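Local coordinates for protein of unknown function DUF574 (Streptomyces avermitilis, PDB 3GIW) that is of unconfirmed function but, with its Rossmann-like fold and S-adenosyl-L-homocysteine site, probably acts as an S-adenosylmethionine-dependent methyltransferase, at residues Y28-G33 / A40-G45; L141-I146 / R184-P189. All coordinates share one frame; numbering follows the deposited sequence. Where two conformers were deposited one is given.

Contact 1. Residues Y28-G33 / A40-G45; sequences YDYIIG and ADKEAG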
ATOM      1  N   TYR A  28      10.883   0.965   5.529  1.00 11.92           N
ATOM      2  CA  TYR A  28       9.585   1.351   6.101  0.50 11.63           C
ATOM      3  C   TYR A  28       9.418   0.670   7.477  1.00 12.91           C
ATOM      4  O   TYR A  28       9.057   1.315   8.494  1.00 13.14           O
ATOM      5  CB  TYR A  28       8.488   0.945   5.128  0.50 13.20           C
ATOM      6  CG  TYR A  28       7.073   1.268   5.517  0.50 12.88           C
ATOM      7  CD1 TYR A  28       6.299   0.357   6.205  0.50 13.77           C
ATOM      8  CD2 TYR A  28       6.466   2.453   5.114  0.50 13.29           C
ATOM      9  CE1 TYR A  28       4.978   0.644   6.522  0.50 13.52           C
ATOM     10  CE2 TYR A  28       5.148   2.723   5.400  0.50 15.34           C
ATOM     11  CZ  TYR A  28       4.408   1.821   6.098  0.50 14.11           C
ATOM     12  OH  TYR A  28       3.079   2.135   6.356  0.50 16.14           O
ATOM     13  N   ASP A  29       9.701  -0.636   7.537  1.00 12.44           N
ATOM     14  CA  ASP A  29       9.568  -1.335   8.797  1.00 13.09           C
ATOM     15  C   ASP A  29      10.497  -0.777   9.883  1.00 13.23           C
ATOM     16  O   ASP A  29      10.071  -0.610  11.025  1.00 12.71           O
ATOM     17  CB  ASP A  29       9.799  -2.843   8.614  1.00 12.38           C
ATOM     18  CG  ASP A  29       9.214  -3.673   9.734  1.00 13.83           C
ATOM     19  OD1 ASP A  29       8.003  -3.574   9.976  1.00 17.45           O
ATOM     20  OD2 ASP A  29       9.969  -4.441  10.347  1.00 16.53           O
ATOM     21  N   TYR A  30      11.748  -0.509   9.529  1.00 12.44           N
ATOM     22  CA  TYR A  30      12.708   0.124  10.450  1.00 12.33           C
ATOM     23  C   TYR A  30      12.107   1.412  11.015  1.00 12.58           C
ATOM     24  O   TYR A  30      12.040   1.609  12.239  1.00 13.20           O
ATOM     25  CB  TYR A  30      14.035   0.401   9.747  1.00 12.29           C
ATOM     26  CG  TYR A  30      14.925   1.313  10.547  1.00 13.36           C
ATOM     27  CD1 TYR A  30      15.449   0.902  11.762  1.00 13.37           C
ATOM     28  CD2 TYR A  30      15.216   2.595  10.107  1.00 12.96           C
ATOM     29  CE1 TYR A  30      16.250   1.728  12.503  1.00 14.36           C
ATOM     30  CE2 TYR A  30      16.018   3.442  10.825  1.00 13.17           C
ATOM     31  CZ  TYR A  30      16.544   3.002  12.040  1.00 13.50           C
ATOM     32  OH  TYR A  30      17.348   3.842  12.813  1.00 15.51           O
ATOM     33  N   ILE A  31      11.640   2.285  10.127  1.00 13.17           N
ATOM     34  CA  ILE A  31      11.146   3.597  10.557  1.00 14.24           C
ATOM     35  C   ILE A  31       9.895   3.505  11.440  1.00 14.70           C
ATOM     36  O   ILE A  31       9.790   4.292  12.365  1.00 15.97           O
ATOM     37  CB  ILE A  31      10.928   4.504   9.323  1.00 14.07           C
ATOM     38  CG1 ILE A  31      12.249   4.847   8.629  1.00 14.13           C
ATOM     39  CG2 ILE A  31      10.059   5.769   9.658  1.00 14.08           C
ATOM     40  CD1 ILE A  31      13.242   5.754   9.406  1.00 15.77           C
ATOM     41  N   ILE A  32       8.970   2.577  11.179  1.00 14.77           N
ATOM     42  CA  ILE A  32       7.741   2.460  11.963  1.00 14.54           C
ATOM     43  C   ILE A  32       7.909   1.586  13.223  1.00 15.77           C
ATOM     44  O   ILE A  32       6.918   1.338  13.935  1.00 19.74           O
ATOM     45  CB  ILE A  32       6.488   2.026  11.163  1.00 16.98           C
ATOM     46  CG1 ILE A  32       6.582   0.586  10.690  1.00 17.40           C
ATOM     47  CG2 ILE A  32       6.221   3.022  10.010  1.00 18.20           C
ATOM     48  CD1 ILE A  32       5.285   0.039  10.157  1.00 19.67           C
ATOM     49  N   GLY A  33       9.129   1.116  13.496  1.00 15.98           N
ATOM     50  CA  GLY A  33       9.446   0.453  14.775  1.00 16.46           C
ATOM     51  C   GLY A  33       9.481  -1.062  14.751  1.00 16.05           C
ATOM     52  O   GLY A  33       9.490  -1.688  15.818  1.00 17.96           O
ATOM     53  N   ALA A  40      21.986  -1.988   6.322  1.00 15.16           N
ATOM     54  CA  ALA A  40      21.814  -1.125   5.127  1.00 15.53           C
ATOM     55  C   ALA A  40      20.481  -0.345   5.141  1.00 15.07           C
ATOM     56  O   ALA A  40      20.415   0.805   4.676  1.00 16.25           O
ATOM     57  CB  ALA A  40      21.939  -1.923   3.852  1.00 16.48           C
ATOM     58  N   ASP A  41      19.428  -0.974   5.666  1.00 14.15           N
ATOM     59  CA  ASP A  41      18.105  -0.322   5.777  1.00 14.65           C
ATOM     60  C   ASP A  41      18.084   0.768   6.843  1.00 14.77           C
ATOM     61  O   ASP A  41      17.524   1.851   6.651  1.00 14.26           O
ATOM     62  CB  ASP A  41      17.043  -1.364   6.074  1.00 13.58           C
ATOM     63  CG  ASP A  41      17.017  -2.470   5.057  1.00 14.99           C
ATOM     64  OD1 ASP A  41      16.829  -2.170   3.857  1.00 15.52           O
ATOM     65  OD2 ASP A  41      17.188  -3.631   5.511  1.00 14.12           O
ATOM     66  N   LYS A  42      18.697   0.495   7.989  1.00 13.54           N
ATOM     67  CA  LYS A  42      18.858   1.516   9.038  1.00 14.25           C
ATOM     68  C   LYS A  42      19.665   2.730   8.545  1.00 15.64           C
ATOM     69  O   LYS A  42      19.326   3.881   8.819  1.00 15.04           O
ATOM     70  CB  LYS A  42      19.546   0.906  10.265  1.00 16.48           C
ATOM     71  CG  LYS A  42      19.900   1.916  11.333  1.00 18.21           C
ATOM     72  CD  LYS A  42      20.359   1.176  12.586  1.00 20.55           C
ATOM     73  CE  LYS A  42      20.315   2.042  13.813  1.00 23.59           C
ATOM     74  NZ  LYS A  42      20.980   3.332  13.667  1.00 24.76           N
ATOM     75  N   GLU A  43      20.752   2.485   7.818  1.00 14.99           N
ATOM     76  CA  GLU A  43      21.593   3.575   7.347  1.00 16.24           C
ATOM     77  C   GLU A  43      20.799   4.473   6.393  1.00 14.32           C
ATOM     78  O   GLU A  43      20.886   5.712   6.465  1.00 14.74           O
ATOM     79  CB  GLU A  43      22.826   3.019   6.637  1.00 18.33           C
ATOM     80  CG  GLU A  43      23.865   4.069   6.165  1.00 21.43           C
ATOM     81  CD  GLU A  43      23.568   4.700   4.806  1.00 24.60           C
ATOM     82  OE1 GLU A  43      22.834   4.118   3.981  1.00 27.38           O
ATOM     83  OE2 GLU A  43      24.099   5.803   4.553  1.00 28.01           O
ATOM     84  N   ALA A  44      20.052   3.852   5.481  1.00 14.35           N
ATOM     85  CA  ALA A  44      19.162   4.585   4.577  1.00 14.04           C
ATOM     86  C   ALA A  44      18.103   5.379   5.344  1.00 13.20           C
ATOM     87  O   ALA A  44      17.946   6.589   5.112  1.00 13.62           O
ATOM     88  CB  ALA A  44      18.522   3.619   3.575  1.00 14.41           C
ATOM     89  N   GLY A  45      17.373   4.724   6.250  1.00 12.94           N
ATOM     90  CA  GLY A  45      16.324   5.415   6.998  1.00 13.17           C
ATOM     91  C   GLY A  45      16.857   6.577   7.816  1.00 13.73           C
ATOM     92  O   GLY A  45      16.216   7.625   7.900  1.00 12.72           O
TER
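The Tyr30 ring lies with one face on the backbone of helix 39-51: Lys42 CA stands over its centre, 3.9 Å from the ring centroid and 12° off the ring normal, a CH-pi contact. At the edge, close to the ring plane, Gly45 CA approaches Tyr30 CE2 at 4.3 Å. Outside the two segments, Tyr37 forms an edge-to-face ring pair with Tyr30. The aromatic group reaches across because its CG is anti to the backbone N (chi1 167°), on a CB that already points at the neighbouring helix. The aliphatic chain of Lys42 then crosses the phenol end of the ring, its CG 3.5 Å from Tyr30 OH. A bend at the last torsion of Lys42 turns NZ to a salt bridge with Asp46, whose other carboxylate oxygen is hydrogen-bonded to Tyr30 OH; one acidic residue thus engages both polar ends. A leucine in place of Tyr30 would probably leave Lys42 CA without its aromatic cover and Asp46 OD1 without its hydroxyl partner.

A CB on Gly45 would collide with Tyr30 CD2 and crowd Ile31 CD1; with none there, Ile31 CD1 comes to 3.8 Å from Gly45 O, while the Ile31 side chain also touches Pro56 and Met59 of helix 55-75. Helix 24-31 ends just beyond, in a Schellman motif at Gly33. The contact is thus a helix-helix packing in the N-terminal part of a probable methyltransferase, on a helix that also carries Tyr28 of the S-adenosyl-L-homocysteine site.

Contact 2. Residues L141-I146 / R184-P189; sequences LDPASI and RRLLEP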
ATOM      1  N   LEU A 141       4.453  -5.520 -12.393  1.00 27.24           N
ATOM      2  CA  LEU A 141       4.739  -5.327 -13.822  1.00 27.92           C
ATOM      3  C   LEU A 141       4.222  -6.460 -14.729  1.00 28.12           C
ATOM      4  O   LEU A 141       4.133  -6.292 -15.950  1.00 26.91           O
ATOM      5  CB  LEU A 141       6.241  -5.125 -14.024  1.00 28.53           C
ATOM      6  CG  LEU A 141       6.790  -3.875 -13.334  1.00 29.49           C
ATOM      7  CD1 LEU A 141       8.287  -3.733 -13.494  1.00 31.51           C
ATOM      8  CD2 LEU A 141       6.083  -2.633 -13.856  1.00 30.76           C
ATOM      9  N   ASP A 142       3.886  -7.607 -14.139  1.00 28.40           N
ATOM     10  CA  ASP A 142       3.297  -8.717 -14.858  1.00 29.37           C
ATOM     11  C   ASP A 142       1.966  -9.065 -14.204  1.00 28.82           C
ATOM     12  O   ASP A 142       1.865 -10.022 -13.450  1.00 27.58           O
ATOM     13  CB  ASP A 142       4.249  -9.916 -14.833  1.00 30.32           C
ATOM     14  CG  ASP A 142       3.756 -11.096 -15.670  1.00 32.04           C
ATOM     15  OD1 ASP A 142       2.672 -11.029 -16.303  1.00 32.99           O
ATOM     16  OD2 ASP A 142       4.467 -12.116 -15.672  1.00 33.40           O
ATOM     17  N   PRO A 143       0.936  -8.249 -14.456  1.00 27.52           N
ATOM     18  CA  PRO A 143      -0.389  -8.614 -13.929  1.00 27.99           C
ATOM     19  C   PRO A 143      -0.886 -10.069 -14.104  1.00 27.56           C
ATOM     20  O   PRO A 143      -1.597 -10.552 -13.217  1.00 27.46           O
ATOM     21  CB  PRO A 143      -1.324  -7.600 -14.610  1.00 28.21           C
ATOM     22  CG  PRO A 143      -0.426  -6.386 -14.891  1.00 28.32           C
ATOM     23  CD  PRO A 143       0.940  -6.934 -15.142  1.00 28.48           C
ATOM     24  N   ALA A 144      -0.565 -10.763 -15.210  1.00 27.40           N
ATOM     25  CA  ALA A 144      -0.994 -12.172 -15.395  1.00 26.75           C
ATOM     26  C   ALA A 144      -0.451 -13.136 -14.340  1.00 26.37           C
ATOM     27  O   ALA A 144      -1.164 -14.053 -13.875  1.00 26.04           O
ATOM     28  CB  ALA A 144      -0.614 -12.691 -16.800  1.00 27.93           C
ATOM     29  N   SER A 145       0.806 -12.938 -13.964  1.00 24.27           N
ATOM     30  CA  SER A 145       1.423 -13.714 -12.878  1.00 24.86           C
ATOM     31  C   SER A 145       0.661 -13.601 -11.542  1.00 23.58           C
ATOM     32  O   SER A 145       0.749 -14.498 -10.704  1.00 23.74           O
ATOM     33  CB  SER A 145       2.889 -13.284 -12.671  1.00 24.82           C
ATOM     34  OG  SER A 145       3.008 -11.991 -12.127  1.00 25.73           O
ATOM     35  N   ILE A 146      -0.042 -12.481 -11.345  1.00 20.96           N
ATOM     36  CA  ILE A 146      -0.870 -12.275 -10.190  1.00 19.36           C
ATOM     37  C   ILE A 146      -2.239 -12.861 -10.459  1.00 18.35           C
ATOM     38  O   ILE A 146      -2.702 -13.700  -9.718  1.00 19.32           O
ATOM     39  CB  ILE A 146      -0.946 -10.761  -9.824  1.00 18.56           C
ATOM     40  CG1 ILE A 146       0.474 -10.242  -9.490  1.00 18.25           C
ATOM     41  CG2 ILE A 146      -1.935 -10.526  -8.717  1.00 18.49           C
ATOM     42  CD1 ILE A 146       0.626  -8.743  -9.259  1.00 18.53           C
ATOM     43  N   ARG A 184      -4.773  -0.213 -13.672  1.00 13.74           N
ATOM     44  CA  ARG A 184      -6.063  -0.388 -14.304  1.00 15.39           C
ATOM     45  C   ARG A 184      -6.164  -1.776 -14.962  1.00 14.90           C
ATOM     46  O   ARG A 184      -7.262  -2.308 -15.081  1.00 15.87           O
ATOM     47  CB  ARG A 184      -6.390   0.813 -15.197  1.00 18.07           C
ATOM     48  CG  ARG A 184      -6.454   2.110 -14.291  1.00 19.67           C
ATOM     49  CD  ARG A 184      -7.561   2.042 -13.185  1.00 20.82           C
ATOM     50  NE  ARG A 184      -8.860   2.034 -13.876  1.00 20.52           N
ATOM     51  CZ  ARG A 184      -9.616   3.100 -14.089  1.00 20.58           C
ATOM     52  NH1 ARG A 184      -9.282   4.266 -13.584  1.00 19.37           N
ATOM     53  NH2 ARG A 184     -10.748   2.974 -14.787  1.00 21.90           N
ATOM     54  N   ARG A 185      -5.059  -2.381 -15.372  1.00 13.95           N
ATOM     55  CA  ARG A 185      -5.073  -3.767 -15.862  1.00 12.80           C
ATOM     56  C   ARG A 185      -5.431  -4.765 -14.752  1.00 13.44           C
ATOM     57  O   ARG A 185      -6.160  -5.726 -14.982  1.00 12.87           O
ATOM     58  CB  ARG A 185      -3.723  -4.131 -16.470  1.00 12.87           C
ATOM     59  CG  ARG A 185      -3.590  -5.536 -16.988  1.00 13.90           C
ATOM     60  CD  ARG A 185      -4.648  -5.856 -18.086  1.00 15.63           C
ATOM     61  NE  ARG A 185      -4.597  -7.268 -18.458  1.00 16.97           N
ATOM     62  CZ  ARG A 185      -5.304  -8.235 -17.873  1.00 18.08           C
ATOM     63  NH1 ARG A 185      -6.158  -7.954 -16.919  1.00 18.30           N
ATOM     64  NH2 ARG A 185      -5.173  -9.508 -18.273  1.00 20.13           N
ATOM     65  N   LEU A 186      -4.945  -4.529 -13.544  1.00 13.08           N
ATOM     66  CA  LEU A 186      -5.361  -5.335 -12.396  1.00 13.59           C
ATOM     67  C   LEU A 186      -6.823  -5.165 -12.011  1.00 14.66           C
ATOM     68  O   LEU A 186      -7.451  -6.115 -11.502  1.00 15.94           O
ATOM     69  CB  LEU A 186      -4.477  -5.048 -11.165  1.00 14.66           C
ATOM     70  CG  LEU A 186      -3.015  -5.457 -11.326  1.00 14.91           C
ATOM     71  CD1 LEU A 186      -2.119  -4.788 -10.259  1.00 17.63           C
ATOM     72  CD2 LEU A 186      -2.896  -6.969 -11.284  1.00 16.34           C
ATOM     73  N   LEU A 187      -7.376  -3.985 -12.246  1.00 13.95           N
ATOM     74  CA  LEU A 187      -8.773  -3.718 -11.900  1.00 14.73           C
ATOM     75  C   LEU A 187      -9.744  -4.324 -12.944  1.00 16.26           C
ATOM     76  O   LEU A 187     -10.903  -4.600 -12.638  1.00 15.71           O
ATOM     77  CB  LEU A 187      -8.991  -2.196 -11.766  1.00 16.64           C
ATOM     78  CG  LEU A 187     -10.334  -1.695 -11.172  1.00 17.71           C
ATOM     79  CD1 LEU A 187     -10.612  -2.210  -9.761  1.00 20.34           C
ATOM     80  CD2 LEU A 187     -10.350  -0.159 -11.157  1.00 17.32           C
ATOM     81  N   GLU A 188      -9.284  -4.500 -14.184  1.00 16.74           N
ATOM     82  CA  GLU A 188     -10.126  -4.971 -15.296  1.00 18.83           C
ATOM     83  C   GLU A 188     -10.995  -6.178 -14.945  1.00 17.82           C
ATOM     84  O   GLU A 188     -12.211  -6.132 -15.175  1.00 17.48           O
ATOM     85  CB  GLU A 188      -9.256  -5.298 -16.518  1.00 21.70           C
ATOM     86  CG  GLU A 188      -8.782  -4.105 -17.283  1.00 25.94           C
ATOM     87  CD  GLU A 188      -9.869  -3.442 -18.097  1.00 28.62           C
ATOM     88  OE1 GLU A 188     -10.988  -4.013 -18.183  1.00 30.63           O
ATOM     89  OE2 GLU A 188      -9.588  -2.344 -18.654  1.00 30.05           O
ATOM     90  N   PRO A 189     -10.387  -7.271 -14.434  1.00 17.07           N
ATOM     91  CA  PRO A 189     -11.199  -8.497 -14.173  1.00 17.58           C
ATOM     92  C   PRO A 189     -12.117  -8.445 -12.956  1.00 17.32           C
ATOM     93  O   PRO A 189     -12.869  -9.403 -12.698  1.00 18.82           O
ATOM     94  CB  PRO A 189     -10.138  -9.578 -13.967  1.00 17.44           C
ATOM     95  CG  PRO A 189      -8.968  -8.862 -13.440  1.00 18.29           C
ATOM     96  CD  PRO A 189      -8.960  -7.539 -14.176  1.00 17.66           C
TER
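Pro143 presents its ring to two consecutive residues of helix 179-187, meeting a branched side chain through CB and a long, bent one through both CB and CG. The closest approach is from Leu186, whose CD2 comes to 3.7 Å from Pro143 CB and also lies 4.0 Å from Pro143 CA. The CB of Leu186 does not itself aim at helix 143-147; with CG anti to the carbonyl carbon (chi1 -65°), the side chain swings over and delivers this one methyl. The same methyl faces Ile146 more loosely, at 4.4 Å from Ile146 CD1, and thus sits between residues one helical turn apart.

Arg185 shares Pro143 CB with Leu186 and adds the neighbouring ring carbon: Arg185 CG is 3.9 Å from both Pro143 CB and Pro143 CG, and the two side chains run at a slant to one another. The arginine chain bends about its CB-CG bond (chi2 58°), and the edge of its guanidinium, in plane, faces Pro189 CD of its own segment, so Pro143 is met by aliphatic carbon and not by the charged group.

In the Rossmann-like fold of this family, helix 143-147 follows strand 132-137 at one margin of the sheet, and helix 179-187 links the adjacent parallel strands 163-167 and 195-201 in a beta-alpha-beta crossover. The contact brings together helices that are far apart in sequence.

The turn that follows Asp142 is tied by Ser145 OG, which donates to Asp142 O at 2.6 Å, in the carbonyl plane with a C=O...O angle of 149°. Further along, Leu147 extends the apolar surface, touching Arg185, Leu186 and Pro189. Ile146, buried, also packs on Ala138, and its side chain lies about 4 Å from that of Met140, which binds S-adenosyl-L-homocysteine.

How the contacts relate
Contact 1 and contact 2 follow one another along the chain and fall on opposite sides of its centre, with about 30 Å between their own centres and about 19 Å between their nearest atoms. They do not touch, yet each has a segment that carries or adjoins a residue of the S-adenosyl-L-homocysteine site, which is empty of that ligand in this chain. In contact 1 this is Tyr28, which takes no part in the packing and is hydrogen-bonded to Asn62, another site residue; the Ile31 side chain is about 10 Å from those of Asn62 and Arg63. In contact 2, Met140 immediately precedes 141-146, and Ile146 lies about 7 Å from Asp139, side chain to side chain.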